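PDB 4AN8: CRISPR-associated protein CasA/Cse1 from Thermus thermophilus, which forms part of the type I-E Cascade ribonucleoprotein complex of CRISPR adaptive immunity and probably helps it to select foreign DNA. Local coordinates for residues A35-H40 with D89-Y94; Q390-L395 with G494-E499; A320-A325 with S367-P372. All blocks are in the same frame, centred on the assembly; numbering follows the deposited sequence.

Contact 1: residues A35-H40 with D89-Y94; sequences ALLRAH and DPIRDY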
loop_
_atom_site.group_PDB
_atom_site.type_symbol
_atom_site.label_atom_id
_atom_site.label_comp_id
_atom_site.label_asym_id
_atom_site.label_seq_id
_atom_site.Cartn_x
_atom_site.Cartn_y
_atom_site.Cartn_z
ATOM N N ALA A 35 -19.227 -6.675 8.420
ATOM C CA ALA A 35 -17.804 -6.851 8.223
ATOM C C ALA A 35 -17.084 -6.892 9.570
ATOM O O ALA A 35 -16.164 -7.665 9.747
ATOM C CB ALA A 35 -17.239 -5.735 7.343
ATOM N N LEU A 36 -17.513 -6.053 10.506
ATOM C CA LEU A 36 -16.882 -5.954 11.818
ATOM C C LEU A 36 -17.361 -7.036 12.792
ATOM O O LEU A 36 -16.563 -7.792 13.323
ATOM C CB LEU A 36 -17.134 -4.563 12.418
ATOM C CG LEU A 36 -16.431 -3.392 11.705
ATOM C CD1 LEU A 36 -16.460 -2.133 12.586
ATOM C CD2 LEU A 36 -15.004 -3.827 11.387
ATOM N N LEU A 37 -18.670 -7.105 13.005
ATOM C CA LEU A 37 -19.269 -8.033 13.955
ATOM C C LEU A 37 -19.076 -9.486 13.549
ATOM O O LEU A 37 -19.040 -10.362 14.385
ATOM C CB LEU A 37 -20.760 -7.732 14.100
ATOM C CG LEU A 37 -20.988 -6.296 14.556
ATOM C CD1 LEU A 37 -22.465 -5.943 14.554
ATOM C CD2 LEU A 37 -20.352 -6.086 15.933
ATOM N N ARG A 38 -18.933 -9.742 12.263
ATOM C CA ARG A 38 -18.717 -11.117 11.808
ATOM C C ARG A 38 -17.419 -11.280 11.016
ATOM O O ARG A 38 -17.347 -12.097 10.106
ATOM C CB ARG A 38 -19.920 -11.607 11.005
ATOM C CG ARG A 38 -21.156 -11.797 11.859
ATOM C CD ARG A 38 -22.357 -12.150 11.009
ATOM N NE ARG A 38 -21.960 -12.858 9.792
ATOM C CZ ARG A 38 -22.806 -13.313 8.869
ATOM N NH1 ARG A 38 -24.118 -13.154 9.021
ATOM N NH2 ARG A 38 -22.334 -13.929 7.790
ATOM N N ALA A 39 -16.389 -10.523 11.394
ATOM C CA ALA A 39 -15.110 -10.549 10.677
ATOM C C ALA A 39 -14.523 -11.953 10.542
ATOM O O ALA A 39 -13.968 -12.301 9.495
ATOM C CB ALA A 39 -14.110 -9.623 11.335
ATOM N N HIS A 40 -14.658 -12.758 11.593
ATOM C CA HIS A 40 -14.066 -14.095 11.613
ATOM C C HIS A 40 -14.594 -15.001 10.499
ATOM O O HIS A 40 -13.931 -15.948 10.109
ATOM C CB HIS A 40 -14.290 -14.762 12.974
ATOM C CG HIS A 40 -15.712 -15.163 13.217
ATOM N ND1 HIS A 40 -16.699 -14.254 13.543
ATOM C CD2 HIS A 40 -16.316 -16.375 13.168
ATOM C CE1 HIS A 40 -17.850 -14.891 13.689
ATOM N NE2 HIS A 40 -17.645 -16.177 13.464
ATOM N N ASP A 89 -20.946 -4.772 21.616
ATOM C CA ASP A 89 -21.793 -3.677 22.068
ATOM C C ASP A 89 -21.191 -2.308 21.786
ATOM O O ASP A 89 -21.873 -1.441 21.249
ATOM C CB ASP A 89 -22.146 -3.833 23.555
ATOM C CG ASP A 89 -23.451 -4.603 23.772
ATOM O OD1 ASP A 89 -24.073 -5.057 22.779
ATOM O OD2 ASP A 89 -23.849 -4.758 24.952
ATOM N N PRO A 90 -19.911 -2.102 22.147
ATOM C CA PRO A 90 -19.257 -0.847 21.765
ATOM C C PRO A 90 -19.394 -0.577 20.262
ATOM O O PRO A 90 -19.676 0.549 19.865
ATOM C CB PRO A 90 -17.794 -1.102 22.118
ATOM C CG PRO A 90 -17.859 -2.126 23.221
ATOM C CD PRO A 90 -18.990 -3.015 22.845
ATOM N N ILE A 91 -19.201 -1.593 19.437
ATOM C CA ILE A 91 -19.332 -1.405 18.000
ATOM C C ILE A 91 -20.772 -1.034 17.583
ATOM O O ILE A 91 -20.987 -0.080 16.822
ATOM C CB ILE A 91 -18.800 -2.636 17.224
ATOM C CG1 ILE A 91 -17.277 -2.708 17.378
ATOM C CG2 ILE A 91 -19.248 -2.593 15.741
ATOM C CD1 ILE A 91 -16.677 -3.999 16.861
ATOM N N ARG A 92 -21.756 -1.780 18.079
ATOM C CA ARG A 92 -23.151 -1.439 17.831
ATOM C C ARG A 92 -23.504 -0.037 18.316
ATOM O O ARG A 92 -24.139 0.725 17.601
ATOM C CB ARG A 92 -24.079 -2.449 18.488
ATOM C CG ARG A 92 -24.074 -3.803 17.845
ATOM C CD ARG A 92 -25.192 -4.654 18.424
ATOM N NE ARG A 92 -24.902 -6.078 18.326
ATOM C CZ ARG A 92 -25.195 -6.821 17.265
ATOM N NH1 ARG A 92 -25.782 -6.264 16.215
ATOM N NH2 ARG A 92 -24.905 -8.119 17.254
ATOM N N ASP A 93 -23.101 0.309 19.531
ATOM C CA ASP A 93 -23.374 1.644 20.037
ATOM C C ASP A 93 -22.783 2.749 19.152
ATOM O O ASP A 93 -23.474 3.685 18.776
ATOM C CB ASP A 93 -22.897 1.795 21.485
ATOM C CG ASP A 93 -23.715 0.954 22.462
ATOM O OD1 ASP A 93 -24.855 0.547 22.109
ATOM O OD2 ASP A 93 -23.214 0.698 23.585
ATOM N N TYR A 94 -21.501 2.637 18.830
ATOM C CA TYR A 94 -20.853 3.602 17.954
ATOM C C TYR A 94 -21.561 3.714 16.605
ATOM O O TYR A 94 -21.874 4.811 16.158
ATOM C CB TYR A 94 -19.379 3.246 17.774
ATOM C CG TYR A 94 -18.592 4.309 17.050
ATOM C CD1 TYR A 94 -18.496 4.297 15.658
ATOM C CD2 TYR A 94 -17.955 5.325 17.752
ATOM C CE1 TYR A 94 -17.795 5.258 14.986
ATOM C CE2 TYR A 94 -17.232 6.294 17.083
ATOM C CZ TYR A 94 -17.157 6.251 15.691
ATOM O OH TYR A 94 -16.452 7.215 15.006
#

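Contact 2: residues Q390-L395 with G494-E499; sequences QGLKHL and GRLLGE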
loop_
_atom_site.group_PDB
_atom_site.type_symbol
_atom_site.label_atom_id
_atom_site.label_comp_id
_atom_site.label_asym_id
_atom_site.label_seq_id
_atom_site.Cartn_x
_atom_site.Cartn_y
_atom_site.Cartn_z
ATOM N N GLN A 390 25.237 -4.641 -8.941
ATOM C CA GLN A 390 26.046 -3.523 -9.410
ATOM C C GLN A 390 27.178 -4.034 -10.341
ATOM O O GLN A 390 27.476 -3.435 -11.385
ATOM C CB GLN A 390 26.618 -2.763 -8.208
ATOM C CG GLN A 390 26.926 -1.292 -8.471
ATOM C CD GLN A 390 25.676 -0.450 -8.739
ATOM O OE1 GLN A 390 24.546 -0.873 -8.468
ATOM N NE2 GLN A 390 25.881 0.747 -9.279
ATOM N N GLY A 391 27.791 -5.147 -9.955
ATOM C CA GLY A 391 28.758 -5.821 -10.800
ATOM C C GLY A 391 28.140 -6.212 -12.128
ATOM O O GLY A 391 28.736 -5.980 -13.183
ATOM N N LEU A 392 26.936 -6.782 -12.085
ATOM C CA LEU A 392 26.210 -7.138 -13.308
ATOM C C LEU A 392 25.889 -5.919 -14.161
ATOM O O LEU A 392 26.051 -5.955 -15.383
ATOM C CB LEU A 392 24.931 -7.922 -12.997
ATOM C CG LEU A 392 25.201 -9.305 -12.402
ATOM C CD1 LEU A 392 23.910 -10.011 -11.932
ATOM C CD2 LEU A 392 25.996 -10.189 -13.381
ATOM N N LYS A 393 25.425 -4.844 -13.532
ATOM C CA LYS A 393 25.141 -3.618 -14.274
ATOM C C LYS A 393 26.404 -3.103 -14.983
ATOM O O LYS A 393 26.349 -2.594 -16.108
ATOM C CB LYS A 393 24.573 -2.543 -13.342
ATOM C CG LYS A 393 24.303 -1.194 -13.998
ATOM C CD LYS A 393 23.928 -0.166 -12.938
ATOM C CE LYS A 393 23.608 1.200 -13.535
ATOM N NZ LYS A 393 22.399 1.194 -14.433
ATOM N N HIS A 394 27.542 -3.229 -14.322
ATOM C CA HIS A 394 28.779 -2.750 -14.907
ATOM C C HIS A 394 29.159 -3.652 -16.079
ATOM O O HIS A 394 29.553 -3.181 -17.150
ATOM C CB HIS A 394 29.899 -2.721 -13.866
ATOM C CG HIS A 394 31.214 -2.256 -14.410
ATOM N ND1 HIS A 394 32.316 -3.078 -14.500
ATOM C CD2 HIS A 394 31.597 -1.058 -14.915
ATOM C CE1 HIS A 394 33.326 -2.403 -15.022
ATOM N NE2 HIS A 394 32.915 -1.175 -15.285
ATOM N N LEU A 395 29.020 -4.952 -15.868
ATOM C CA LEU A 395 29.252 -5.917 -16.925
ATOM C C LEU A 395 28.416 -5.547 -18.162
ATOM O O LEU A 395 28.949 -5.459 -19.272
ATOM C CB LEU A 395 28.909 -7.312 -16.423
ATOM C CG LEU A 395 29.587 -8.500 -17.098
ATOM C CD1 LEU A 395 29.133 -9.816 -16.464
ATOM C CD2 LEU A 395 29.269 -8.495 -18.561
ATOM N N GLY A 494 33.170 -14.066 -14.853
ATOM C CA GLY A 494 33.904 -15.043 -14.070
ATOM C C GLY A 494 34.443 -14.399 -12.811
ATOM O O GLY A 494 34.286 -14.930 -11.714
ATOM N N ARG A 495 35.084 -13.248 -12.967
ATOM C CA ARG A 495 35.513 -12.458 -11.817
ATOM C C ARG A 495 34.387 -12.296 -10.788
ATOM O O ARG A 495 34.565 -12.632 -9.616
ATOM C CB ARG A 495 36.011 -11.080 -12.258
ATOM C CG ARG A 495 37.511 -10.910 -12.170
ATOM C CD ARG A 495 37.946 -9.498 -12.529
ATOM N NE ARG A 495 37.559 -9.100 -13.886
ATOM C CZ ARG A 495 38.154 -9.529 -14.998
ATOM N NH1 ARG A 495 39.162 -10.393 -14.932
ATOM N NH2 ARG A 495 37.731 -9.100 -16.181
ATOM N N LEU A 496 33.233 -11.783 -11.230
ATOM C CA LEU A 496 32.102 -11.525 -10.334
ATOM C C LEU A 496 31.706 -12.743 -9.500
ATOM O O LEU A 496 31.567 -12.647 -8.282
ATOM C CB LEU A 496 30.884 -11.001 -11.104
ATOM C CG LEU A 496 30.855 -9.505 -11.426
ATOM C CD1 LEU A 496 29.606 -9.154 -12.209
ATOM C CD2 LEU A 496 30.923 -8.686 -10.161
ATOM N N LEU A 497 31.525 -13.882 -10.158
ATOM C CA LEU A 497 31.119 -15.104 -9.472
ATOM C C LEU A 497 32.136 -15.535 -8.428
ATOM O O LEU A 497 31.771 -16.000 -7.351
ATOM C CB LEU A 497 30.905 -16.237 -10.475
ATOM C CG LEU A 497 29.483 -16.396 -10.998
ATOM C CD1 LEU A 497 28.755 -17.424 -10.179
ATOM C CD2 LEU A 497 28.756 -15.068 -10.940
ATOM N N GLY A 498 33.415 -15.388 -8.753
ATOM C CA GLY A 498 34.467 -15.781 -7.839
ATOM C C GLY A 498 34.281 -15.131 -6.486
ATOM O O GLY A 498 34.286 -15.805 -5.455
ATOM N N GLU A 499 34.101 -13.814 -6.498
ATOM C CA GLU A 499 34.006 -13.036 -5.272
ATOM C C GLU A 499 32.798 -13.430 -4.431
ATOM O O GLU A 499 32.715 -13.096 -3.250
ATOM C CB GLU A 499 33.960 -11.545 -5.595
ATOM C CG GLU A 499 35.194 -11.043 -6.309
ATOM C CD GLU A 499 35.224 -9.534 -6.414
ATOM O OE1 GLU A 499 34.179 -8.899 -6.157
ATOM O OE2 GLU A 499 36.295 -8.982 -6.748
#

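Contact 3: residues A320-A325 with S367-P372; sequences ATLEHA and SGLLTP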
loop_
_atom_site.group_PDB
_atom_site.type_symbol
_atom_site.label_atom_id
_atom_site.label_comp_id
_atom_site.label_asym_id
_atom_site.label_seq_id
_atom_site.Cartn_x
_atom_site.Cartn_y
_atom_site.Cartn_z
ATOM N N ALA A 320 4.267 1.019 11.533
ATOM C CA ALA A 320 3.697 0.636 12.833
ATOM C C ALA A 320 2.847 -0.646 12.758
ATOM O O ALA A 320 2.932 -1.506 13.649
ATOM C CB ALA A 320 2.883 1.817 13.467
ATOM N N THR A 321 2.046 -0.786 11.698
ATOM C CA THR A 321 1.288 -2.024 11.507
ATOM C C THR A 321 2.200 -3.235 11.487
ATOM O O THR A 321 1.863 -4.279 12.037
ATOM C CB THR A 321 0.409 -2.020 10.216
ATOM O OG1 THR A 321 1.234 -1.815 9.043
ATOM C CG2 THR A 321 -0.703 -0.929 10.305
ATOM N N LEU A 322 3.346 -3.120 10.834
ATOM C CA LEU A 322 4.291 -4.249 10.749
ATOM C C LEU A 322 4.977 -4.474 12.106
ATOM O O LEU A 322 5.150 -5.601 12.547
ATOM C CB LEU A 322 5.329 -4.020 9.640
ATOM C CG LEU A 322 6.469 -5.056 9.513
ATOM C CD1 LEU A 322 5.891 -6.447 9.313
ATOM C CD2 LEU A 322 7.431 -4.727 8.376
ATOM N N GLU A 323 5.329 -3.398 12.788
ATOM C CA GLU A 323 5.883 -3.537 14.134
ATOM C C GLU A 323 4.876 -4.225 15.045
ATOM O O GLU A 323 5.224 -5.131 15.789
ATOM C CB GLU A 323 6.312 -2.190 14.711
ATOM C CG GLU A 323 7.095 -2.297 16.009
ATOM C CD GLU A 323 7.679 -0.957 16.473
ATOM O OE1 GLU A 323 7.287 0.097 15.924
ATOM O OE2 GLU A 323 8.535 -0.952 17.386
ATOM N N HIS A 324 3.620 -3.794 14.971
ATOM C CA HIS A 324 2.546 -4.346 15.814
ATOM C C HIS A 324 2.253 -5.817 15.468
ATOM O O HIS A 324 2.168 -6.657 16.359
ATOM C CB HIS A 324 1.289 -3.483 15.677
ATOM C CG HIS A 324 0.031 -4.138 16.146
ATOM N ND1 HIS A 324 -0.304 -4.249 17.477
ATOM C CD2 HIS A 324 -0.994 -4.695 15.458
ATOM C CE1 HIS A 324 -1.479 -4.837 17.589
ATOM N NE2 HIS A 324 -1.922 -5.119 16.377
ATOM N N ALA A 325 2.127 -6.129 14.180
ATOM C CA ALA A 325 1.878 -7.506 13.761
ATOM C C ALA A 325 3.017 -8.425 14.229
ATOM O O ALA A 325 2.775 -9.504 14.775
ATOM C CB ALA A 325 1.707 -7.595 12.245
ATOM N N SER A 367 8.544 -14.798 11.830
ATOM C CA SER A 367 8.246 -14.593 13.246
ATOM C C SER A 367 9.237 -13.688 13.991
ATOM O O SER A 367 8.836 -12.890 14.838
ATOM C CB SER A 367 8.107 -15.938 13.964
ATOM O OG SER A 367 9.214 -16.778 13.688
ATOM N N GLY A 368 10.523 -13.809 13.680
ATOM C CA GLY A 368 11.529 -13.054 14.409
ATOM C C GLY A 368 12.127 -11.915 13.605
ATOM O O GLY A 368 13.277 -11.531 13.816
ATOM N N LEU A 369 11.328 -11.355 12.700
ATOM C CA LEU A 369 11.832 -10.395 11.728
ATOM C C LEU A 369 12.542 -9.231 12.415
ATOM O O LEU A 369 13.625 -8.824 11.989
ATOM C CB LEU A 369 10.706 -9.905 10.801
ATOM C CG LEU A 369 11.107 -8.763 9.861
ATOM C CD1 LEU A 369 12.147 -9.270 8.876
ATOM C CD2 LEU A 369 9.913 -8.150 9.137
ATOM N N LEU A 370 11.968 -8.713 13.495
ATOM C CA LEU A 370 12.531 -7.512 14.115
ATOM C C LEU A 370 13.500 -7.764 15.278
ATOM O O LEU A 370 13.618 -6.944 16.183
ATOM C CB LEU A 370 11.424 -6.530 14.525
ATOM C CG LEU A 370 10.624 -5.872 13.390
ATOM C CD1 LEU A 370 9.665 -4.824 13.921
ATOM C CD2 LEU A 370 11.535 -5.245 12.351
ATOM N N THR A 371 14.199 -8.893 15.246
ATOM C CA THR A 371 15.291 -9.157 16.191
ATOM C C THR A 371 16.623 -8.754 15.544
ATOM O O THR A 371 16.714 -8.685 14.320
ATOM C CB THR A 371 15.343 -10.650 16.574
ATOM O OG1 THR A 371 15.595 -11.431 15.402
ATOM C CG2 THR A 371 14.009 -11.100 17.180
ATOM N N PRO A 372 17.660 -8.481 16.361
ATOM C CA PRO A 372 18.983 -8.067 15.856
ATOM C C PRO A 372 19.612 -9.062 14.883
ATOM O O PRO A 372 20.246 -8.662 13.914
ATOM C CB PRO A 372 19.833 -7.979 17.132
ATOM C CG PRO A 372 18.852 -7.661 18.208
ATOM C CD PRO A 372 17.594 -8.417 17.836
#

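Contact 1: residues A35-H40 with D89-Y94
Leu-37 and Ile-91 meet through methyl groups, and one turn on from Ile-91 along its helix Tyr-94 OH is hydrogen-bonded to both Trp-219 NE1 and Glu-220 OE2. No hydrogen bond joins segments 35-40 and 89-94; Gln-88, the residue before segment 89-94, gives a weak bond from NE2 to Leu-37 O. Leu-37 splits its two methyls between neighbouring residues. CD2 rests on Ile-91 CG2 at 3.7 Å, the two side chains lying alongside each other and pointing opposite ways. CD1 sits over one face of the Arg-92 guanidinium, off-centre, and is 3.7 Å from Arg-92 NH1. The end of helix 32-37 is thus laid against helix 88-98 in the helical part of the large N-terminal globular domain of the Cse1 fold. Ile-91 sets CG2 anti to its backbone N (CG1 at chi1 -69°), which puts this methyl between the two leucines; Leu-36 CD1 reaches it more loosely, at 4.2 Å. Arg-92 starts off beside the contact, and its chain goes straight out as far as NE before a turn at chi4 (-87°) brings the flat group to Leu-37. Inward, Leu-36 packs on Val-63 and Ile-91 on Leu-64, both of helix 50-67, while Leu-203 of helix 199-206 also touches Leu-36. Arg-92 is exposed, at the outer margin of the contact.

Contact 2: residues Q390-L395 with G494-E499
Leu-496 drives its side chain against the bare backbone of Gly-391, CD1 over its carbonyl and CD2 against its CA. CD1 lies 3.3 Å from Gly-391 C, a tight fit, and CD2 is 3.6 Å from Gly-391 CA. Having no side chain, the glycine leaves this backbone open to the leucine, and the CA atoms of Gly-391 and Leu-496 come within 6.6 Å. Leu-496 CD1 also meets two leucines of helix 372-403: Leu-392 CD2, whose side chain crosses it at a slant, is 3.9 Å away, and Leu-395 CD1 is farther at 4.3 Å. The Leu-496 CG stands beside the backbone N (chi1 -82°), and chi2 (179°) sets CD1 anti to CA, sending it farthest out toward Gly-391 and the two leucines. No hydrogen bond crosses. In the next shell, Leu-392 packs on Leu-429 and Tyr-433 of helix 429-446, and Leu-395 on Trp-469 of helix 453-476; Arg-462 and Ala-465 of the latter meet Leu-497. The short segments run almost exactly antiparallel, at 174°, with their axes 10.4 Å apart. Glycine facing leucine between antiparallel neighbours, backed by two further helices, fits the C-terminal four-helix bundle of Cse1 proteins.

Contact 3: residues A320-A325 with S367-P372
Between segments 320-325 and 367-372 the contacts are apolar. Leu-370 CD1 comes down on the helix backbone at Glu-323, 4.0 Å from Glu-323 CA, and also touches the aliphatic start of that side chain, 4.2 Å from Glu-323 CG. The two side chains cross at about a right angle. Glu-323 sends CG away from its own N (chi1 -171°) and then runs extended, which carries the carboxylate past the methyl, so that CG rather than the acid group makes the contact. Deeper in, Leu-369 CD2 and Leu-322 CD2 approach to 4.3 Å, and Leu-365 packs on Leu-322 as well.

Hydrogen bonds shape the loop and tie it to its surroundings. Residues 368-371 form a type I beta turn in which Gly-368 O accepts twice: from Thr-371 N at 3.1 Å and from Thr-371 OG1 at 2.8 Å, the hydroxyl lying in the carbonyl plane. The same OG1 caps helix 372-403 at its N-cap position through a weak bond from Ala-374 N. Leu-370 N gives a polar tie to Glu-326 OE2, on the next turn of helix 320-333, while Glu-449 OE2 is bonded to both Gly-368 N and Ser-367 OG.

Thr-371 therefore closes the turn internally, while the Glu-326 bond and the apolar leucine contacts together seat the turn that leads into helix 372-403 against helix 320-333.

In the fold
The three contacts follow one another along the chain without interleaving. Contact 1 lies in the N-terminal globular domain and contact 2 in the C-terminal helical bundle, on opposite sides of the chain's centre, with their own centres 57 Å apart. Contact 3 lies between them, centre to centre about 27 Å from contact 1 and 34 Å from contact 2; it is linked to the latter through helix 372-403, which begins at the turn of 367-372 and carries 390-395. Helix 199-206 touches both contact 1 and contact 3, although their nearest atoms are about 14 Å apart.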